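Local coordinates for FAD-binding PCMH-type domain-containing protein (Gibberella zeae, PDB 6YJO) that binds FAD covalently and probably oxidises oligosaccharides as an oxygen-dependent flavoprotein oxidoreductase, at residues S349-F363 against S444-Y457. Numbering follows the deposited sequence.
Sequences SLMTKALTRNQVKSF and SVTKTMADGDWGMY. With FAD (flavin-adenine dinucleotide), chain C.
Met351, at the edge of the seven-stranded antiparallel sheet, pairs with Gly455 in a single antiparallel bridge of the hydrogen-bonded kind, Met351 N to Gly455 O at 2.8 Å and Gly455 N to Met351 O at 3.2 Å. Two residues on, Tyr457 N donates almost straight to Ser349 OG (3.0 Å, 167°); a chi1 of 58° swings the hydroxyl towards that N-H. Leu350 divides its methyls: CD1 lies 3.7 Å from Val445 CG1, while CD2 touches both Thr446 CG2 and the CE3 side of the Trp454 ring, and Thr446 CG2 lies over the centre of that ring. Val445 is the hub of the apolar core, its CG1 facing Leu350, Thr352 and Leu355 and its CG2 reaching Phe363 CD1 at 3.9 Å. On the helix that follows, Ser362 OG donates to Ser444 O, meeting a carbonyl lone pair (3.1 Å). Thr356 and Gln359 form a capping box; Thr356 N holds Gln359 OE1 at 2.9 Å, and Gln359 NE2 packs against Thr448. Beyond the bridge, Met351 SD approaches the Tyr457 ring obliquely, and Tyr457 OH donates to FAD O2 (2.7 Å) at the ring edge, with Gly175 and Asn459 as further partners. The contact thus ties the backbone of a flavin-binding tyrosine to a sheet edge, and the hydroxyl of Tyr457 would probably polarise the flavin C2 carbonyl.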
ATOM      1  N   SER A 349       1.127  11.279   0.072  1.00 49.19           N
ATOM      2  CA  SER A 349      -0.098  10.916  -0.625  1.00 50.15           C
ATOM      3  C   SER A 349      -1.206  11.907  -0.299  1.00 50.18           C
ATOM      4  O   SER A 349      -1.069  12.779   0.564  1.00 52.06           O
ATOM      5  CB  SER A 349      -0.555   9.499  -0.252  1.00 51.19           C
ATOM      6  OG  SER A 349      -0.763   9.394   1.146  1.00 51.46           O
ATOM      7  N   LEU A 350      -2.316  11.758  -1.019  1.00 48.82           N
ATOM      8  CA  LEU A 350      -3.564  12.437  -0.701  1.00 49.58           C
ATOM      9  C   LEU A 350      -4.715  11.529  -1.108  1.00 49.45           C
ATOM     10  O   LEU A 350      -4.603  10.751  -2.059  1.00 51.15           O
ATOM     11  CB  LEU A 350      -3.694  13.792  -1.408  1.00 50.46           C
ATOM     12  CG  LEU A 350      -2.885  14.960  -0.844  1.00 50.66           C
ATOM     13  CD1 LEU A 350      -3.060  16.182  -1.737  1.00 51.92           C
ATOM     14  CD2 LEU A 350      -3.310  15.275   0.585  1.00 50.82           C
ATOM     15  N   MET A 351      -5.816  11.627  -0.369  1.00 48.87           N
ATOM     16  CA  MET A 351      -7.054  10.899  -0.651  1.00 50.92           C
ATOM     17  C   MET A 351      -8.166  11.942  -0.730  1.00 52.87           C
ATOM     18  O   MET A 351      -8.953  12.111   0.204  1.00 54.84           O
ATOM     19  CB  MET A 351      -7.330   9.831   0.429  1.00 52.37           C
ATOM     20  CG  MET A 351      -6.293   8.720   0.484  1.00 53.48           C
ATOM     21  SD  MET A 351      -6.977   7.088   0.120  1.00 55.30           S
ATOM     22  CE  MET A 351      -7.553   7.328  -1.558  1.00 57.60           C
ATOM     23  N   THR A 352      -8.228  12.642  -1.859  1.00 52.97           N
ATOM     24  CA  THR A 352      -9.110  13.790  -2.020  1.00 54.41           C
ATOM     25  C   THR A 352     -10.455  13.385  -2.610  1.00 58.73           C
ATOM     26  O   THR A 352     -10.614  12.320  -3.209  1.00 59.06           O
ATOM     27  CB  THR A 352      -8.482  14.852  -2.931  1.00 52.50           C
ATOM     28  OG1 THR A 352      -8.362  14.337  -4.263  1.00 52.26           O
ATOM     29  CG2 THR A 352      -7.118  15.266  -2.426  1.00 49.77           C
ATOM     30  N   LYS A 353     -11.429  14.268  -2.419  1.00 61.71           N
ATOM     31  CA  LYS A 353     -12.615  14.319  -3.251  1.00 64.12           C
ATOM     32  C   LYS A 353     -12.324  15.144  -4.502  1.00 63.42           C
ATOM     33  O   LYS A 353     -11.233  15.693  -4.676  1.00 60.68           O
ATOM     34  CB  LYS A 353     -13.782  14.918  -2.466  1.00 67.44           C
ATOM     35  CG  LYS A 353     -14.187  14.104  -1.249  1.00 68.48           C
ATOM     36  CD  LYS A 353     -15.160  14.865  -0.361  1.00 71.93           C
ATOM     37  CE  LYS A 353     -15.710  13.984   0.752  1.00 73.80           C
ATOM     38  NZ  LYS A 353     -16.738  13.022   0.264  1.00 75.92           N
ATOM     39  N   ALA A 354     -13.309  15.210  -5.392  1.00 66.23           N
ATOM     40  CA  ALA A 354     -13.252  16.086  -6.555  1.00 68.07           C
ATOM     41  C   ALA A 354     -12.765  17.479  -6.179  1.00 68.06           C
ATOM     42  O   ALA A 354     -13.395  18.175  -5.378  1.00 69.71           O
ATOM     43  CB  ALA A 354     -14.642  16.168  -7.189  1.00 72.82           C
ATOM     44  N   LEU A 355     -11.634  17.886  -6.755  1.00 66.27           N
ATOM     45  CA  LEU A 355     -11.132  19.241  -6.557  1.00 67.62           C
ATOM     46  C   LEU A 355     -12.009  20.259  -7.283  1.00 70.83           C
ATOM     47  O   LEU A 355     -12.587  19.979  -8.336  1.00 71.43           O
ATOM     48  CB  LEU A 355      -9.691  19.362  -7.060  1.00 64.76           C
ATOM     49  CG  LEU A 355      -8.559  18.950  -6.116  1.00 63.81           C
ATOM     50  CD1 LEU A 355      -8.570  17.451  -5.834  1.00 62.51           C
ATOM     51  CD2 LEU A 355      -7.219  19.387  -6.705  1.00 61.96           C
ATOM     52  N   THR A 356     -12.094  21.458  -6.709  1.00 72.46           N
ATOM     53  CA  THR A 356     -12.774  22.578  -7.343  1.00 73.74           C
ATOM     54  C   THR A 356     -11.892  23.179  -8.432  1.00 72.70           C
ATOM     55  O   THR A 356     -10.685  22.940  -8.483  1.00 69.52           O
ATOM     56  CB  THR A 356     -13.119  23.652  -6.310  1.00 74.81           C
ATOM     57  OG1 THR A 356     -11.911  24.251  -5.828  1.00 73.78           O
ATOM     58  CG2 THR A 356     -13.883  23.049  -5.145  1.00 74.94           C
ATOM     59  N   ARG A 357     -12.512  23.979  -9.307  1.00 80.23           N
ATOM     60  CA  ARG A 357     -11.754  24.656 -10.359  1.00 79.33           C
ATOM     61  C   ARG A 357     -10.542  25.376  -9.783  1.00 76.30           C
ATOM     62  O   ARG A 357      -9.429  25.261 -10.307  1.00 74.20           O
ATOM     63  CB  ARG A 357     -12.650  25.647 -11.109  1.00 83.34           C
ATOM     64  CG  ARG A 357     -11.877  26.535 -12.084  1.00 84.17           C
ATOM     65  CD  ARG A 357     -12.738  27.038 -13.236  1.00 85.96           C
ATOM     66  NE  ARG A 357     -13.099  25.965 -14.161  1.00 84.13           N
ATOM     67  CZ  ARG A 357     -12.352  25.568 -15.190  1.00 82.55           C
ATOM     68  NH1 ARG A 357     -11.185  26.148 -15.447  1.00 80.91           N
ATOM     69  NH2 ARG A 357     -12.773  24.581 -15.970  1.00 81.74           N
ATOM     70  N   ASN A 358     -10.742  26.121  -8.694  1.00 77.11           N
ATOM     71  CA  ASN A 358      -9.672  26.929  -8.122  1.00 76.48           C
ATOM     72  C   ASN A 358      -8.631  26.087  -7.397  1.00 75.41           C
ATOM     73  O   ASN A 358      -7.470  26.503  -7.310  1.00 76.07           O
ATOM     74  CB  ASN A 358     -10.262  27.972  -7.171  1.00 77.89           C
ATOM     75  CG  ASN A 358     -11.342  28.815  -7.829  1.00 80.43           C
ATOM     76  OD1 ASN A 358     -12.503  28.782  -7.422  1.00 82.69           O
ATOM     77  ND2 ASN A 358     -10.962  29.571  -8.858  1.00 80.51           N
ATOM     78  N   GLN A 359      -9.018  24.916  -6.887  1.00 72.67           N
ATOM     79  CA  GLN A 359      -8.047  24.013  -6.279  1.00 68.60           C
ATOM     80  C   GLN A 359      -7.136  23.403  -7.336  1.00 65.54           C
ATOM     81  O   GLN A 359      -5.921  23.304  -7.131  1.00 62.95           O
ATOM     82  CB  GLN A 359      -8.775  22.928  -5.487  1.00 66.38           C
ATOM     83  CG  GLN A 359      -9.146  23.365  -4.086  1.00 67.51           C
ATOM     84  CD  GLN A 359     -10.389  22.670  -3.563  1.00 68.01           C
ATOM     85  OE1 GLN A 359     -10.796  21.635  -4.077  1.00 66.49           O
ATOM     86  NE2 GLN A 359     -11.015  23.262  -2.543  1.00 70.59           N
ATOM     87  N   VAL A 360      -7.701  22.997  -8.478  1.00 65.74           N
ATOM     88  CA  VAL A 360      -6.882  22.461  -9.561  1.00 64.05           C
ATOM     89  C   VAL A 360      -5.964  23.541 -10.119  1.00 64.14           C
ATOM     90  O   VAL A 360      -4.861  23.240 -10.588  1.00 62.37           O
ATOM     91  CB  VAL A 360      -7.773  21.855 -10.666  1.00 64.03           C
ATOM     92  CG1 VAL A 360      -6.920  21.187 -11.738  1.00 62.49           C
ATOM     93  CG2 VAL A 360      -8.752  20.852 -10.074  1.00 63.64           C
ATOM     94  N   LYS A 361      -6.389  24.809 -10.072  1.00 66.56           N
ATOM     95  CA  LYS A 361      -5.547  25.892 -10.574  1.00 69.57           C
ATOM     96  C   LYS A 361      -4.373  26.156  -9.636  1.00 71.18           C
ATOM     97  O   LYS A 361      -3.267  26.461 -10.095  1.00 71.97           O
ATOM     98  CB  LYS A 361      -6.387  27.159 -10.780  1.00 71.72           C
ATOM     99  CG  LYS A 361      -7.328  27.078 -11.978  1.00 72.06           C
ATOM    100  CD  LYS A 361      -8.432  28.135 -11.942  1.00 74.77           C
ATOM    101  CE  LYS A 361      -7.925  29.536 -12.275  1.00 77.16           C
ATOM    102  NZ  LYS A 361      -9.039  30.528 -12.358  1.00 80.10           N
ATOM    103  N   SER A 362      -4.587  26.027  -8.321  1.00 73.29           N
ATOM    104  CA  SER A 362      -3.497  26.220  -7.367  1.00 73.97           C
ATOM    105  C   SER A 362      -2.449  25.122  -7.500  1.00 71.45           C
ATOM    106  O   SER A 362      -1.247  25.392  -7.403  1.00 70.50           O
ATOM    107  CB  SER A 362      -4.049  26.265  -5.941  1.00 74.97           C
ATOM    108  OG  SER A 362      -2.998  26.337  -4.992  1.00 75.78           O
ATOM    109  N   PHE A 363      -2.886  23.879  -7.719  1.00 71.23           N
ATOM    110  CA  PHE A 363      -1.939  22.784  -7.905  1.00 70.65           C
ATOM    111  C   PHE A 363      -1.105  22.992  -9.162  1.00 70.87           C
ATOM    112  O   PHE A 363       0.118  22.826  -9.140  1.00 69.14           O
ATOM    113  CB  PHE A 363      -2.690  21.452  -7.971  1.00 67.89           C
ATOM    114  CG  PHE A 363      -1.847  20.297  -8.445  1.00 64.18           C
ATOM    115  CD1 PHE A 363      -0.724  19.904  -7.737  1.00 62.28           C
ATOM    116  CD2 PHE A 363      -2.183  19.601  -9.596  1.00 63.21           C
ATOM    117  CE1 PHE A 363       0.052  18.844  -8.170  1.00 62.48           C
ATOM    118  CE2 PHE A 363      -1.412  18.539 -10.035  1.00 62.82           C
ATOM    119  CZ  PHE A 363      -0.291  18.160  -9.320  1.00 62.63           C
ATOM    120  N   SER A 444      -0.662  22.718  -1.891  1.00 63.62           N
ATOM    121  CA  SER A 444      -1.323  23.460  -2.961  1.00 64.56           C
ATOM    122  C   SER A 444      -2.686  22.867  -3.298  1.00 63.79           C
ATOM    123  O   SER A 444      -3.565  23.575  -3.800  1.00 63.94           O
ATOM    124  CB  SER A 444      -0.438  23.473  -4.209  1.00 64.83           C
ATOM    125  OG  SER A 444      -0.439  22.208  -4.846  1.00 63.44           O
ATOM    126  N   VAL A 445      -2.876  21.574  -3.031  1.00 62.45           N
ATOM    127  CA  VAL A 445      -4.148  20.915  -3.304  1.00 62.67           C
ATOM    128  C   VAL A 445      -5.146  21.169  -2.181  1.00 64.61           C
ATOM    129  O   VAL A 445      -6.321  21.451  -2.435  1.00 67.04           O
ATOM    130  CB  VAL A 445      -3.917  19.406  -3.516  1.00 60.37           C
ATOM    131  CG1 VAL A 445      -5.237  18.656  -3.472  1.00 59.61           C
ATOM    132  CG2 VAL A 445      -3.184  19.150  -4.825  1.00 60.84           C
ATOM    133  N   THR A 446      -4.693  21.090  -0.929  1.00 64.59           N
ATOM    134  CA  THR A 446      -5.595  20.998   0.212  1.00 67.34           C
ATOM    135  C   THR A 446      -5.912  22.340   0.858  1.00 74.31           C
ATOM    136  O   THR A 446      -6.844  22.411   1.667  1.00 77.05           O
ATOM    137  CB  THR A 446      -4.992  20.069   1.269  1.00 64.91           C
ATOM    138  OG1 THR A 446      -3.703  20.562   1.662  1.00 64.41           O
ATOM    139  CG2 THR A 446      -4.847  18.658   0.717  1.00 62.03           C
ATOM    140  N   LYS A 447      -5.162  23.396   0.532  1.00 76.81           N
ATOM    141  CA  LYS A 447      -5.331  24.690   1.193  1.00 79.08           C
ATOM    142  C   LYS A 447      -6.793  25.114   1.301  1.00 78.61           C
ATOM    143  O   LYS A 447      -7.269  25.460   2.388  1.00 80.00           O
ATOM    144  CB  LYS A 447      -4.523  25.760   0.449  1.00 79.44           C
ATOM    145  CG  LYS A 447      -3.083  25.884   0.930  1.00 78.11           C
ATOM    146  CD  LYS A 447      -2.292  26.933   0.154  1.00 78.25           C
ATOM    147  CE  LYS A 447      -2.806  28.342   0.404  1.00 81.33           C
ATOM    148  NZ  LYS A 447      -1.807  29.384   0.031  1.00 82.46           N
ATOM    149  N   THR A 448      -7.522  25.097   0.184  1.00 77.21           N
ATOM    150  CA  THR A 448      -8.906  25.558   0.160  1.00 79.15           C
ATOM    151  C   THR A 448      -9.903  24.491   0.601  1.00 79.29           C
ATOM    152  O   THR A 448     -11.086  24.802   0.777  1.00 81.43           O
ATOM    153  CB  THR A 448      -9.256  26.040  -1.253  1.00 80.21           C
ATOM    154  OG1 THR A 448      -8.360  27.093  -1.628  1.00 81.93           O
ATOM    155  CG2 THR A 448     -10.693  26.553  -1.323  1.00 83.06           C
ATOM    156  N   MET A 449      -9.455  23.257   0.811  1.00 76.84           N
ATOM    157  CA  MET A 449     -10.353  22.145   1.090  1.00 75.34           C
ATOM    158  C   MET A 449     -10.730  22.117   2.569  1.00 76.29           C
ATOM    159  O   MET A 449      -9.892  22.361   3.441  1.00 75.60           O
ATOM    160  CB  MET A 449      -9.677  20.832   0.693  1.00 72.11           C
ATOM    161  CG  MET A 449     -10.514  19.908  -0.176  1.00 70.90           C
ATOM    162  SD  MET A 449      -9.573  18.458  -0.694  1.00 66.60           S
ATOM    163  CE  MET A 449      -8.478  19.184  -1.911  1.00 65.75           C
ATOM    164  N   ALA A 450     -12.004  21.828   2.846  1.00 79.52           N
ATOM    165  CA  ALA A 450     -12.452  21.652   4.224  1.00 81.54           C
ATOM    166  C   ALA A 450     -11.552  20.656   4.944  1.00 80.79           C
ATOM    167  O   ALA A 450     -11.238  19.585   4.416  1.00 78.26           O
ATOM    168  CB  ALA A 450     -13.906  21.176   4.251  1.00 81.47           C
ATOM    169  N   ASP A 451     -11.147  21.016   6.165  1.00 82.62           N
ATOM    170  CA  ASP A 451     -10.091  20.278   6.850  1.00 78.68           C
ATOM    171  C   ASP A 451     -10.393  18.786   6.962  1.00 76.78           C
ATOM    172  O   ASP A 451      -9.464  17.973   7.069  1.00 75.83           O
ATOM    173  CB  ASP A 451      -9.863  20.867   8.240  1.00 79.08           C
ATOM    174  CG  ASP A 451      -8.684  20.237   8.945  1.00 76.03           C
ATOM    175  OD1 ASP A 451      -7.536  20.634   8.649  1.00 75.64           O
ATOM    176  OD2 ASP A 451      -8.902  19.337   9.784  1.00 74.77           O
ATOM    177  N   GLY A 452     -11.669  18.406   6.946  1.00 74.02           N
ATOM    178  CA  GLY A 452     -12.037  17.011   7.096  1.00 69.23           C
ATOM    179  C   GLY A 452     -12.610  16.381   5.842  1.00 68.87           C
ATOM    180  O   GLY A 452     -13.326  15.378   5.925  1.00 65.94           O
ATOM    181  N   ASP A 453     -12.306  16.952   4.677  1.00 69.93           N
ATOM    182  CA  ASP A 453     -12.767  16.422   3.400  1.00 70.06           C
ATOM    183  C   ASP A 453     -11.696  15.628   2.664  1.00 68.03           C
ATOM    184  O   ASP A 453     -11.982  15.064   1.603  1.00 70.69           O
ATOM    185  CB  ASP A 453     -13.257  17.565   2.502  1.00 73.76           C
ATOM    186  CG  ASP A 453     -14.740  17.851   2.668  1.00 79.18           C
ATOM    187  OD1 ASP A 453     -15.437  17.067   3.348  1.00 78.09           O
ATOM    188  OD2 ASP A 453     -15.213  18.864   2.110  1.00 81.83           O
ATOM    189  N   TRP A 454     -10.480  15.565   3.198  1.00 65.42           N
ATOM    190  CA  TRP A 454      -9.376  14.886   2.538  1.00 61.74           C
ATOM    191  C   TRP A 454      -8.574  14.116   3.574  1.00 60.73           C
ATOM    192  O   TRP A 454      -8.495  14.510   4.742  1.00 62.71           O
ATOM    193  CB  TRP A 454      -8.459  15.873   1.798  1.00 59.55           C
ATOM    194  CG  TRP A 454      -7.846  16.906   2.699  1.00 57.78           C
ATOM    195  CD1 TRP A 454      -8.406  18.086   3.087  1.00 58.73           C
ATOM    196  CD2 TRP A 454      -6.557  16.850   3.323  1.00 55.48           C
ATOM    197  NE1 TRP A 454      -7.548  18.770   3.912  1.00 59.08           N
ATOM    198  CE2 TRP A 454      -6.404  18.033   4.072  1.00 57.10           C
ATOM    199  CE3 TRP A 454      -5.518  15.914   3.321  1.00 53.78           C
ATOM    200  CZ2 TRP A 454      -5.256  18.306   4.811  1.00 58.46           C
ATOM    201  CZ3 TRP A 454      -4.377  16.189   4.053  1.00 54.55           C
ATOM    202  CH2 TRP A 454      -4.256  17.375   4.789  1.00 57.18           C
ATOM    203  N   GLY A 455      -7.981  13.016   3.131  1.00 57.22           N
ATOM    204  CA  GLY A 455      -7.142  12.207   3.988  1.00 54.33           C
ATOM    205  C   GLY A 455      -5.858  11.808   3.294  1.00 51.92           C
ATOM    206  O   GLY A 455      -5.460  12.428   2.304  1.00 51.38           O
ATOM    207  N   MET A 456      -5.202  10.772   3.812  1.00 49.10           N
ATOM    208  CA  MET A 456      -3.964  10.266   3.246  1.00 45.10           C
ATOM    209  C   MET A 456      -3.995   8.745   3.304  1.00 44.43           C
ATOM    210  O   MET A 456      -4.841   8.143   3.967  1.00 46.30           O
ATOM    211  CB  MET A 456      -2.743  10.839   3.981  1.00 44.42           C
ATOM    212  CG  MET A 456      -2.641  12.358   3.883  1.00 46.27           C
ATOM    213  SD  MET A 456      -1.237  13.056   4.771  1.00 48.57           S
ATOM    214  CE  MET A 456       0.092  12.784   3.599  1.00 48.29           C
ATOM    215  N   TYR A 457      -3.059   8.125   2.598  1.00 42.42           N
ATOM    216  CA  TYR A 457      -3.061   6.688   2.363  1.00 40.29           C
ATOM    217  C   TYR A 457      -1.907   6.056   3.132  1.00 39.40           C
ATOM    218  O   TYR A 457      -0.744   6.414   2.917  1.00 38.44           O
ATOM    219  CB  TYR A 457      -2.945   6.408   0.866  1.00 39.36           C
ATOM    220  CG  TYR A 457      -2.969   4.949   0.476  1.00 37.01           C
ATOM    221  CD1 TYR A 457      -3.707   4.021   1.197  1.00 36.36           C
ATOM    222  CD2 TYR A 457      -2.256   4.503  -0.630  1.00 35.43           C
ATOM    223  CE1 TYR A 457      -3.729   2.691   0.830  1.00 36.31           C
ATOM    224  CE2 TYR A 457      -2.273   3.182  -1.003  1.00 35.07           C
ATOM    225  CZ  TYR A 457      -3.014   2.279  -0.274  1.00 36.19           C
ATOM    226  OH  TYR A 457      -3.027   0.952  -0.645  1.00 37.20           O
TER
HETATM  227  PA  FAD C 601       6.862  -3.960   5.269  1.00 43.29           P
HETATM  228  O1A FAD C 601       7.848  -2.898   5.578  1.00 39.29           O
HETATM  229  O2A FAD C 601       7.382  -5.388   5.498  1.00 39.92           O
HETATM  230  O5B FAD C 601       5.523  -3.732   6.068  1.00 37.36           O
HETATM  231  C5B FAD C 601       4.875  -2.443   6.095  1.00 39.79           C
HETATM  232  C4B FAD C 601       3.991  -2.358   7.309  1.00 40.18           C
HETATM  233  O4B FAD C 601       3.281  -3.610   7.476  1.00 40.72           O
HETATM  234  C3B FAD C 601       4.733  -2.119   8.621  1.00 39.73           C
HETATM  235  O3B FAD C 601       3.947  -1.337   9.513  1.00 38.80           O
HETATM  236  C2B FAD C 601       4.938  -3.542   9.139  1.00 40.13           C
HETATM  237  O2B FAD C 601       5.103  -3.580  10.549  1.00 41.63           O
HETATM  238  C1B FAD C 601       3.617  -4.184   8.725  1.00 39.56           C
HETATM  239  N9A FAD C 601       3.678  -5.637   8.586  1.00 39.82           N
HETATM  240  C8A FAD C 601       4.421  -6.366   7.692  1.00 39.23           C
HETATM  241  N7A FAD C 601       4.282  -7.664   7.808  1.00 38.51           N
HETATM  242  C5A FAD C 601       3.380  -7.802   8.858  1.00 39.87           C
HETATM  243  C6A FAD C 601       2.817  -8.931   9.476  1.00 37.62           C
HETATM  244  N6A FAD C 601       3.082 -10.191   9.122  1.00 39.13           N
HETATM  245  N1A FAD C 601       1.955  -8.717  10.495  1.00 37.40           N
HETATM  246  C2A FAD C 601       1.682  -7.461  10.855  1.00 38.04           C
HETATM  247  N3A FAD C 601       2.151  -6.321  10.345  1.00 39.01           N
HETATM  248  C4A FAD C 601       3.007  -6.562   9.341  1.00 38.83           C
HETATM  249  N1  FAD C 601       0.849   0.453  -2.660  1.00 47.15           N
HETATM  250  C2  FAD C 601      -0.313   0.502  -3.376  1.00 49.70           C
HETATM  251  O2  FAD C 601      -1.407   0.664  -2.824  1.00 50.98           O
HETATM  252  N3  FAD C 601      -0.275   0.366  -4.755  1.00 50.07           N
HETATM  253  C4  FAD C 601       0.858   0.180  -5.522  1.00 49.02           C
HETATM  254  O4  FAD C 601       0.771   0.071  -6.744  1.00 49.56           O
HETATM  255  C4X FAD C 601       2.085   0.130  -4.751  1.00 47.28           C
HETATM  256  N5  FAD C 601       3.206  -0.044  -5.394  1.00 45.69           N
HETATM  257  C5X FAD C 601       4.376  -0.097  -4.653  1.00 42.30           C
HETATM  258  C6  FAD C 601       5.588  -0.251  -5.316  1.00 37.51           C
HETATM  259  C7  FAD C 601       6.788  -0.339  -4.621  1.00 37.26           C
HETATM  260  C7M FAD C 601       8.072  -0.532  -5.382  1.00 34.56           C
HETATM  261  C8  FAD C 601       6.785  -0.196  -3.223  1.00 35.79           C
HETATM  262  C8M FAD C 601       8.061  -0.273  -2.430  1.00 33.94           C
HETATM  263  C9  FAD C 601       5.577  -0.016  -2.554  1.00 39.72           C
HETATM  264  C9A FAD C 601       4.381   0.040  -3.257  1.00 41.22           C
HETATM  265  N10 FAD C 601       3.144   0.214  -2.606  1.00 43.02           N
HETATM  266  C10 FAD C 601       1.977   0.274  -3.322  1.00 45.77           C
HETATM  267  C1' FAD C 601       3.083   0.395  -1.150  1.00 39.22           C
HETATM  268  C2' FAD C 601       2.818  -0.888  -0.377  1.00 36.31           C
HETATM  269  O2' FAD C 601       1.435  -1.228  -0.462  1.00 35.55           O
HETATM  270  C3' FAD C 601       3.185  -0.656   1.089  1.00 34.19           C
HETATM  271  O3' FAD C 601       4.533  -0.200   1.138  1.00 31.65           O
HETATM  272  C4' FAD C 601       3.058  -1.892   1.977  1.00 33.37           C
HETATM  273  O4' FAD C 601       2.476  -1.537   3.231  1.00 32.20           O
HETATM  274  C5' FAD C 601       4.407  -2.534   2.204  1.00 33.29           C
HETATM  275  O5' FAD C 601       4.216  -3.863   2.725  1.00 32.73           O
HETATM  276  P   FAD C 601       5.436  -4.824   2.930  1.00 38.79           P
HETATM  277  O1P FAD C 601       5.017  -6.006   3.810  1.00 32.24           O
HETATM  278  O2P FAD C 601       6.032  -5.155   1.612  1.00 31.17           O
HETATM  279  O3P FAD C 601       6.420  -3.859   3.749  1.00 35.27           O